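Long-range contacts in Lys-gingipain W83 (Porphyromonas gingivalis, PDB 6I9A), which cleaves proteins after lysine residues as a secreted cysteine endopeptidase and may act as a virulence factor in periodontal disease: residues 147-151 and 368-372; 154-159 and 197-203; 170-174 and 289-293. All blocks are in the same frame, centred on the assembly; numbering follows the deposited sequence. Where two conformers were deposited one is given.

Contact 1 of 3, residues 147-151 and 368-372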
loop_
_atom_site.group_PDB
_atom_site.type_symbol
_atom_site.label_atom_id
_atom_site.label_comp_id
_atom_site.label_asym_id
_atom_site.label_seq_id
_atom_site.Cartn_x
_atom_site.Cartn_y
_atom_site.Cartn_z
ATOM N N LYS A 147 5.701 -3.467 -19.908
ATOM C CA LYS A 147 5.388 -4.303 -18.695
ATOM C C LYS A 147 6.605 -5.079 -18.211
ATOM O O LYS A 147 6.592 -5.540 -17.061
ATOM C CB LYS A 147 4.184 -5.221 -18.963
ATOM C CG LYS A 147 2.952 -4.363 -19.285
ATOM C CD LYS A 147 1.770 -5.191 -19.651
ATOM C CE LYS A 147 0.498 -4.359 -19.708
ATOM N NZ LYS A 147 0.482 -3.295 -20.785
ATOM N N SER A 148 7.657 -5.199 -19.032
ATOM C CA SER A 148 8.842 -5.943 -18.579
ATOM C C SER A 148 9.489 -5.311 -17.320
ATOM O O SER A 148 10.193 -6.021 -16.607
ATOM C CB SER A 148 9.874 -6.070 -19.689
ATOM O OG SER A 148 10.574 -4.860 -19.878
ATOM N N TYR A 149 9.259 -4.021 -17.065
ATOM C CA TYR A 149 9.857 -3.379 -15.879
ATOM C C TYR A 149 9.333 -4.073 -14.613
ATOM O O TYR A 149 9.969 -3.990 -13.565
ATOM C CB TYR A 149 9.657 -1.865 -15.866
ATOM C CG TYR A 149 8.452 -1.377 -15.088
ATOM C CD1 TYR A 149 7.166 -1.435 -15.632
ATOM C CD2 TYR A 149 8.594 -0.871 -13.806
ATOM C CE1 TYR A 149 6.062 -1.001 -14.914
ATOM C CE2 TYR A 149 7.500 -0.443 -13.070
ATOM C CZ TYR A 149 6.235 -0.495 -13.632
ATOM O OH TYR A 149 5.109 -0.086 -12.951
ATOM N N LEU A 150 8.143 -4.655 -14.682
ATOM C CA LEU A 150 7.527 -5.313 -13.528
ATOM C C LEU A 150 8.345 -6.533 -13.088
ATOM O O LEU A 150 8.208 -7.004 -11.942
ATOM C CB LEU A 150 6.106 -5.748 -13.883
ATOM C CG LEU A 150 5.137 -4.613 -14.134
ATOM C CD1 LEU A 150 3.789 -5.126 -14.585
ATOM C CD2 LEU A 150 4.948 -3.748 -12.876
ATOM N N GLU A 151 9.252 -7.031 -13.946
ATOM C CA GLU A 151 10.061 -8.215 -13.676
ATOM C C GLU A 151 11.408 -7.841 -13.059
ATOM O O GLU A 151 12.303 -8.704 -12.984
ATOM C CB GLU A 151 10.266 -9.019 -14.973
ATOM C CG GLU A 151 8.909 -9.412 -15.591
ATOM C CD GLU A 151 9.066 -10.108 -16.934
ATOM O OE1 GLU A 151 8.600 -11.261 -17.061
ATOM O OE2 GLU A 151 9.672 -9.501 -17.863
ATOM N N TYR A 368 1.927 -6.069 -8.085
ATOM C CA TYR A 368 2.231 -7.300 -8.819
ATOM C C TYR A 368 3.520 -7.924 -8.244
ATOM O O TYR A 368 4.293 -7.270 -7.517
ATOM C CB TYR A 368 2.419 -6.980 -10.341
ATOM C CG TYR A 368 1.266 -6.194 -10.922
ATOM C CD1 TYR A 368 -0.028 -6.708 -10.912
ATOM C CD2 TYR A 368 1.468 -4.936 -11.475
ATOM C CE1 TYR A 368 -1.092 -5.984 -11.435
ATOM C CE2 TYR A 368 0.416 -4.194 -12.009
ATOM C CZ TYR A 368 -0.874 -4.714 -11.957
ATOM O OH TYR A 368 -1.964 -4.002 -12.406
ATOM N N ARG A 369 3.722 -9.200 -8.541
ATOM C CA ARG A 369 4.908 -9.929 -8.124
ATOM C C ARG A 369 5.509 -10.501 -9.383
ATOM O O ARG A 369 5.092 -11.570 -9.860
ATOM C CB ARG A 369 4.558 -10.998 -7.107
ATOM C CG ARG A 369 4.108 -10.429 -5.758
ATOM C CD ARG A 369 3.727 -11.569 -4.755
ATOM N NE ARG A 369 2.507 -12.297 -5.125
ATOM C CZ ARG A 369 1.285 -11.925 -4.769
ATOM N NH1 ARG A 369 1.099 -10.793 -4.130
ATOM N NH2 ARG A 369 0.219 -12.651 -5.144
ATOM N N ALA A 370 6.450 -9.767 -9.959
ATOM C CA ALA A 370 6.991 -10.008 -11.311
ATOM C C ALA A 370 5.834 -9.831 -12.336
ATOM O O ALA A 370 4.975 -8.972 -12.110
ATOM C CB ALA A 370 7.713 -11.353 -11.393
ATOM N N MET A 371 5.870 -10.525 -13.491
ATOM C CA MET A 371 4.835 -10.253 -14.486
ATOM C C MET A 371 3.488 -10.792 -14.027
ATOM O O MET A 371 3.340 -11.990 -13.812
ATOM C CB MET A 371 5.209 -10.885 -15.823
ATOM C CG MET A 371 4.211 -10.578 -16.930
ATOM S SD MET A 371 4.200 -8.856 -17.447
ATOM C CE MET A 371 5.806 -8.729 -18.246
ATOM N N PRO A 372 2.453 -9.950 -13.934
ATOM C CA PRO A 372 1.143 -10.481 -13.492
ATOM C C PRO A 372 0.538 -11.404 -14.566
ATOM O O PRO A 372 0.852 -11.308 -15.760
ATOM C CB PRO A 372 0.304 -9.229 -13.262
ATOM C CG PRO A 372 0.950 -8.180 -14.204
ATOM C CD PRO A 372 2.433 -8.485 -14.097
HETATM O O HOH W 1 5.995 -6.874 -10.364
HETATM O O HOH W 2 7.826 -12.497 -14.761
#

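Contact 2 of 3, residues 154-159 and 197-203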
loop_
_atom_site.group_PDB
_atom_site.type_symbol
_atom_site.label_atom_id
_atom_site.label_comp_id
_atom_site.label_asym_id
_atom_site.label_seq_id
_atom_site.Cartn_x
_atom_site.Cartn_y
_atom_site.Cartn_z
ATOM N N LEU A 154 15.023 -3.439 -7.248
ATOM C CA LEU A 154 16.259 -2.864 -6.714
ATOM C C LEU A 154 16.253 -3.055 -5.203
ATOM O O LEU A 154 15.338 -2.617 -4.506
ATOM C CB LEU A 154 16.339 -1.385 -7.061
ATOM C CG LEU A 154 17.550 -0.628 -6.460
ATOM C CD1 LEU A 154 18.896 -1.195 -6.934
ATOM C CD2 LEU A 154 17.432 0.849 -6.736
ATOM N N LEU A 155 17.314 -3.738 -4.700
ATOM C CA LEU A 155 17.463 -4.054 -3.259
ATOM C C LEU A 155 18.818 -3.573 -2.790
ATOM O O LEU A 155 19.850 -3.920 -3.403
ATOM C CB LEU A 155 17.354 -5.565 -3.084
ATOM C CG LEU A 155 16.065 -6.225 -3.603
ATOM C CD1 LEU A 155 16.155 -7.751 -3.479
ATOM C CD2 LEU A 155 14.820 -5.706 -2.816
ATOM N N ILE A 156 18.842 -2.747 -1.743
ATOM C CA ILE A 156 20.107 -2.167 -1.280
ATOM C C ILE A 156 20.246 -2.339 0.219
ATOM O O ILE A 156 19.380 -1.849 0.996
ATOM C CB ILE A 156 20.133 -0.629 -1.622
ATOM C CG1 ILE A 156 20.081 -0.437 -3.164
ATOM C CG2 ILE A 156 21.405 0.031 -1.034
ATOM C CD1 ILE A 156 19.797 1.001 -3.540
ATOM N N ALA A 157 21.365 -2.965 0.639
ATOM C CA ALA A 157 21.812 -2.953 2.018
ATOM C C ALA A 157 22.821 -1.824 2.095
ATOM O O ALA A 157 23.982 -1.987 1.635
ATOM C CB ALA A 157 22.440 -4.286 2.412
ATOM N N GLY A 158 22.410 -0.647 2.541
ATOM C CA GLY A 158 23.273 0.526 2.538
ATOM C C GLY A 158 24.366 0.483 3.575
ATOM O O GLY A 158 24.547 -0.485 4.319
ATOM N N ALA A 159 25.084 1.598 3.653
ATOM C CA ALA A 159 26.314 1.661 4.448
ATOM C C ALA A 159 26.073 1.788 5.933
ATOM O O ALA A 159 25.250 2.583 6.382
ATOM C CB ALA A 159 27.151 2.849 3.988
ATOM N N TYR A 197 28.738 1.144 -4.192
ATOM C CA TYR A 197 27.322 1.334 -4.549
ATOM C C TYR A 197 27.123 2.049 -5.871
ATOM O O TYR A 197 25.975 2.291 -6.277
ATOM C CB TYR A 197 26.626 2.129 -3.443
ATOM C CG TYR A 197 26.546 1.374 -2.133
ATOM C CD1 TYR A 197 25.646 0.319 -1.972
ATOM C CD2 TYR A 197 27.371 1.706 -1.066
ATOM C CE1 TYR A 197 25.541 -0.368 -0.766
ATOM C CE2 TYR A 197 27.264 1.043 0.159
ATOM C CZ TYR A 197 26.356 -0.007 0.291
ATOM O OH TYR A 197 26.287 -0.653 1.500
ATOM N N THR A 198 28.223 2.444 -6.505
ATOM C CA THR A 198 28.193 3.235 -7.718
ATOM C C THR A 198 27.167 2.758 -8.737
ATOM O O THR A 198 27.131 1.555 -9.055
ATOM C CB THR A 198 29.563 3.166 -8.368
ATOM O OG1 THR A 198 30.551 3.379 -7.357
ATOM C CG2 THR A 198 29.700 4.183 -9.472
ATOM N N GLY A 199 26.301 3.674 -9.150
ATOM C CA GLY A 199 25.302 3.413 -10.177
ATOM C C GLY A 199 24.048 2.709 -9.695
ATOM O O GLY A 199 23.157 2.431 -10.504
ATOM N N CYS A 200 23.913 2.479 -8.393
ATOM C CA CYS A 200 22.771 1.684 -7.914
ATOM C C CYS A 200 21.413 2.321 -8.189
ATOM O O CYS A 200 20.445 1.586 -8.316
ATOM C CB CYS A 200 22.907 1.351 -6.432
ATOM S SG CYS A 200 22.933 2.796 -5.332
ATOM N N TYR A 201 21.312 3.646 -8.268
ATOM C CA TYR A 201 19.996 4.269 -8.491
ATOM C C TYR A 201 19.670 4.462 -9.978
ATOM O O TYR A 201 18.549 4.852 -10.286
ATOM C CB TYR A 201 19.875 5.577 -7.712
ATOM C CG TYR A 201 19.967 5.320 -6.206
ATOM C CD1 TYR A 201 19.055 4.473 -5.565
ATOM C CD2 TYR A 201 20.947 5.943 -5.428
ATOM C CE1 TYR A 201 19.100 4.265 -4.197
ATOM C CE2 TYR A 201 21.014 5.721 -4.058
ATOM C CZ TYR A 201 20.083 4.882 -3.453
ATOM O OH TYR A 201 20.109 4.657 -2.096
ATOM N N SER A 202 20.586 4.096 -10.877
ATOM C CA SER A 202 20.263 4.143 -12.313
ATOM C C SER A 202 19.052 3.297 -12.633
ATOM O O SER A 202 18.249 3.612 -13.531
ATOM C CB SER A 202 21.447 3.607 -13.119
ATOM O OG SER A 202 22.455 4.596 -13.131
ATOM N N HIS A 203 18.902 2.192 -11.888
ATOM C CA HIS A 203 17.829 1.224 -12.135
ATOM C C HIS A 203 16.444 1.818 -11.839
ATOM O O HIS A 203 15.455 1.353 -12.413
ATOM C CB HIS A 203 18.075 -0.044 -11.305
ATOM C CG HIS A 203 19.478 -0.556 -11.464
ATOM N ND1 HIS A 203 19.977 -0.970 -12.679
ATOM C CD2 HIS A 203 20.447 -0.695 -10.533
ATOM C CE1 HIS A 203 21.229 -1.342 -12.446
ATOM N NE2 HIS A 203 21.554 -1.189 -11.168
#

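Contact 3 of 3, residues 170-174 and 289-293. With NA (sodium ion), chain F.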
loop_
_atom_site.group_PDB
_atom_site.type_symbol
_atom_site.label_atom_id
_atom_site.label_comp_id
_atom_site.label_asym_id
_atom_site.label_seq_id
_atom_site.Cartn_x
_atom_site.Cartn_y
_atom_site.Cartn_z
ATOM N N PRO A 170 22.118 -9.729 5.509
ATOM C CA PRO A 170 21.201 -10.865 5.742
ATOM C C PRO A 170 19.764 -10.546 5.333
ATOM O O PRO A 170 19.063 -11.414 4.826
ATOM C CB PRO A 170 21.349 -11.159 7.261
ATOM C CG PRO A 170 22.762 -10.662 7.577
ATOM C CD PRO A 170 22.990 -9.473 6.691
ATOM N N THR A 171 19.311 -9.286 5.561
ATOM C CA THR A 171 17.934 -8.909 5.162
ATOM C C THR A 171 17.750 -9.082 3.652
ATOM O O THR A 171 16.818 -9.779 3.199
ATOM C CB THR A 171 17.664 -7.459 5.524
ATOM O OG1 THR A 171 17.708 -7.278 6.952
ATOM C CG2 THR A 171 16.277 -7.014 5.036
ATOM N N ILE A 172 18.632 -8.437 2.866
ATOM C CA ILE A 172 18.441 -8.464 1.404
ATOM C C ILE A 172 18.680 -9.873 0.869
ATOM O O ILE A 172 17.952 -10.324 -0.031
ATOM C CB ILE A 172 19.396 -7.417 0.771
ATOM C CG1 ILE A 172 19.065 -5.989 1.234
ATOM C CG2 ILE A 172 19.402 -7.534 -0.774
ATOM C CD1 ILE A 172 17.670 -5.530 1.054
ATOM N N LYS A 173 19.646 -10.607 1.430
ATOM C CA LYS A 173 19.899 -11.982 0.994
ATOM C C LYS A 173 18.700 -12.874 1.249
ATOM O O LYS A 173 18.423 -13.780 0.452
ATOM C CB LYS A 173 21.164 -12.546 1.632
ATOM C CG LYS A 173 22.443 -11.878 1.110
ATOM C CD LYS A 173 23.689 -12.390 1.870
ATOM C CE LYS A 173 24.962 -11.890 1.201
ATOM N NZ LYS A 173 26.158 -12.417 1.911
ATOM N N TYR A 174 17.991 -12.698 2.369
ATOM C CA TYR A 174 16.782 -13.494 2.646
ATOM C C TYR A 174 15.724 -13.202 1.573
ATOM O O TYR A 174 15.161 -14.114 0.991
ATOM C CB TYR A 174 16.254 -13.100 4.056
ATOM C CG TYR A 174 15.001 -13.841 4.457
ATOM C CD1 TYR A 174 15.065 -14.999 5.245
ATOM C CD2 TYR A 174 13.746 -13.383 4.066
ATOM C CE1 TYR A 174 13.912 -15.648 5.666
ATOM C CE2 TYR A 174 12.576 -14.042 4.465
ATOM C CZ TYR A 174 12.674 -15.171 5.253
ATOM O OH TYR A 174 11.569 -15.845 5.689
ATOM N N TYR A 289 15.058 -5.341 11.112
ATOM C CA TYR A 289 15.460 -6.687 10.670
ATOM C C TYR A 289 14.236 -7.626 10.718
ATOM O O TYR A 289 13.922 -8.304 9.762
ATOM C CB TYR A 289 16.627 -7.145 11.538
ATOM C CG TYR A 289 17.306 -8.451 11.218
ATOM C CD1 TYR A 289 17.494 -8.881 9.897
ATOM C CD2 TYR A 289 17.944 -9.165 12.221
ATOM C CE1 TYR A 289 18.255 -10.022 9.626
ATOM C CE2 TYR A 289 18.749 -10.256 11.947
ATOM C CZ TYR A 289 18.897 -10.684 10.650
ATOM O OH TYR A 289 19.694 -11.791 10.343
ATOM N N TYR A 290 13.584 -7.654 11.869
ATOM C CA TYR A 290 12.410 -8.513 12.007
ATOM C C TYR A 290 11.305 -8.097 11.053
ATOM O O TYR A 290 10.632 -8.950 10.469
ATOM C CB TYR A 290 11.838 -8.457 13.460
ATOM C CG TYR A 290 12.890 -8.680 14.530
ATOM C CD1 TYR A 290 13.786 -9.740 14.440
ATOM C CD2 TYR A 290 12.943 -7.868 15.655
ATOM C CE1 TYR A 290 14.765 -9.933 15.409
ATOM C CE2 TYR A 290 13.898 -8.066 16.644
ATOM C CZ TYR A 290 14.797 -9.110 16.518
ATOM O OH TYR A 290 15.746 -9.289 17.500
ATOM N N TRP A 291 11.137 -6.771 10.889
ATOM C CA TRP A 291 10.108 -6.232 9.982
ATOM C C TRP A 291 10.180 -6.881 8.623
ATOM O O TRP A 291 9.186 -7.359 8.094
ATOM C CB TRP A 291 10.311 -4.721 9.913
ATOM C CG TRP A 291 9.186 -3.894 9.387
ATOM C CD1 TRP A 291 8.327 -3.160 10.149
ATOM C CD2 TRP A 291 8.885 -3.568 8.017
ATOM N NE1 TRP A 291 7.504 -2.411 9.353
ATOM C CE2 TRP A 291 7.843 -2.615 8.034
ATOM C CE3 TRP A 291 9.417 -3.956 6.779
ATOM C CZ2 TRP A 291 7.340 -2.020 6.878
ATOM C CZ3 TRP A 291 8.865 -3.422 5.618
ATOM C CH2 TRP A 291 7.858 -2.444 5.668
ATOM N N SER A 292 11.394 -6.960 8.055
ATOM C CA SER A 292 11.547 -7.536 6.721
ATOM C C SER A 292 11.586 -9.032 6.675
ATOM O O SER A 292 10.984 -9.629 5.766
ATOM C CB SER A 292 12.800 -7.024 6.013
ATOM O OG SER A 292 12.719 -5.624 5.770
ATOM N N VAL A 293 12.313 -9.700 7.603
ATOM C CA VAL A 293 12.581 -11.135 7.528
ATOM C C VAL A 293 11.649 -11.995 8.365
ATOM O O VAL A 293 11.400 -13.165 8.024
ATOM C CB VAL A 293 14.039 -11.323 8.016
ATOM C CG1 VAL A 293 14.372 -12.765 8.339
ATOM C CG2 VAL A 293 15.018 -10.773 6.981
HETATM NA NA NA F . 10.491 -15.315 7.892
HETATM O O HOH W 3 9.339 -17.471 7.884
#

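Contact 1 of 3, residues 147-151 and 368-372
Lys147 meets Met371 through its backbone and the start of its side chain. Met371 CE lies 3.5 Å from Lys147 O, and the methionine SD rests near Lys147 CB. Met371 CG stands anti to the backbone N (chi1 -177°). The chain then bends twice, which brings the methyl group against the carbonyl of Lys147, in the 3-10 turn 147-150. Beyond CB the lysine leads away, and its NZ bonds to the carbonyl of Met144.

Leu150 carries the apolar part. Its CD1 touches Pro372 CD at 3.7 Å. The same methyl lies 3.9 Å from Tyr368 CD2, approaching the ring obliquely. Pro372 CG covers one face of that ring near its rim, so leucine, proline and tyrosine pack as one group. The backbone of Leu150 is used too. Leu150 O receives a CA-H...O contact from Ala370 CA at 3.3 Å. It also accepts a bond from a water, 2.7 Å from Leu150 O, that donates as well to Ala370 O.

The Glu151 side chain crosses Met371 at a slant, with OE1 3.6 Å from Met371 CB. A second water links this pair: it donates to Glu151 OE1 and accepts from Met371 N. No direct hydrogen bond joins the two segments, so water supplies the polar links.

The contact lies between the sheet of the catalytic domain and the Ig-like C-terminal region. Segment 147-151 leads from helix 126-141 into strand 152-157. Tyr139 of that helix touches Leu150, and its carbonyl takes the Tyr368 hydroxyl. Tyr368 and Pro372 also touch Asn442, in the loop between strands 432-439 and 446-452.

Contact 2 of 3, residues 154-159 and 197-203
The C-terminal end of strand 152-157 is covered here by the loop that leads into helix 202-206, with Leu154, Ile156 and Ala157 meeting Tyr197, Cys200, Tyr201 and His203. The one direct hydrogen bond runs from Tyr197 OH to Ala157 O, at 2.7 Å. The hydroxyl lies in the carbonyl plane, on a lone pair, with a C=O...O angle of 139°. The tyrosine thus holds the strand where it gives way to loop. Its ring also touches Ile156 CG2 and Ala159 CB, the latter at 4.2 Å from Tyr197 CE2.

Ile156 makes the tightest apolar contact. Its CD1 comes within 3.4 Å of Tyr201 CE1, and the two side chains cross at about a right angle. Cys200 SG lies 4.0 Å from Ile156 CD1 and also covers the centre of one face of the Tyr201 ring.

The fold is the alpha/beta/alpha sandwich of the clan CD peptidases. Strand 152-157 runs parallel to its neighbours 188-192 and 210-214, with Leu155 turned to the opposite face, against helix 163-178, while Leu154 and Ile156 point to the covering loop. That loop makes two overlapping turns, type II from Tyr197 to Cys200 and type I from Gly199 to Ser202.

Leu154 has its CG anti to the backbone N (chi1 176°), and both methyls fork around Cys200 O. CD1 is 3.5 Å from Cys200 O and also reaches His203 CD2, at 4.0 Å. CD2 touches Tyr201 CD1. The Tyr201 hydroxyl bonds to the carbonyl of Pro225, and His203 NE2 to Tyr192 OH. At the other end, the side chain of Ala159 is about 6 Å from that of His216, the inferred proton donor of the active site.

Contact 3 of 3, residues 170-174 and 289-293
Tyr174 and Val293 pack side chain to ring and are joined through a sodium ion. In one of its two modelled conformers, Val293 places CG1 over one ring face in a CH-pi contact, 3.9 Å from the Tyr174 ring centroid and 13° off the normal. Tyr174 CG is anti to the backbone N (chi1 179°), which swings the ring across to the other helix. Its OH then binds the sodium at 2.5 Å. Val293 O, at the end of helix 285-293, binds the same ion at 2.3 Å. The metal may polarise the phenol.

Segments 170-174 and 289-293, of helices 163-178 and 285-293, run nearly parallel, 6° apart, with axes 9.7 Å from each other. They lie side by side on one face of the central sheet, where Ile172 meets strand 152-157 and Trp291 meets strand 242-247.

Packing is just as tight around Thr171. Its CG2 lies 3.6 Å from Ser292 CB. Thr171 OG1 approaches the Tyr289 ring obliquely, at 3.4 Å from CD1, and bonds to Val167 O in its own helix. Pro170 CB lies against the outer part of Tyr289, 3.6 Å from its OH and close to CE1 as well. That hydroxyl bonds to Val298 O.

No hydrogen bond joins the two segments anywhere; the sodium makes the polar link. A water completes its six ligands, with Thr308, Ser309 and Asp314. On the solvent side, Lys173 is exposed and makes no contact across the pair.

In the fold
Contact 3 is fully buried; contacts 1 and 2 are partly buried, although contact 1 lies closest to the centre of the chain and contact 2 farthest. All three belong to the catalytic domain. Segment 147-151 leads straight into the strand of contact 2, yet the two contacts do not otherwise touch. Contacts 2 and 3 do: Leu155 CB packs on Ile172 CG2, joining strand 152-157 to helix 163-178, the next element in the chain. The two contacts thus cover opposite faces of that strand. Their chemistry differs too. Contact 1 relies on bridging waters, contact 2 on one hydroxyl-to-carbonyl bond and aromatic packing, and contact 3 on a shared sodium ion.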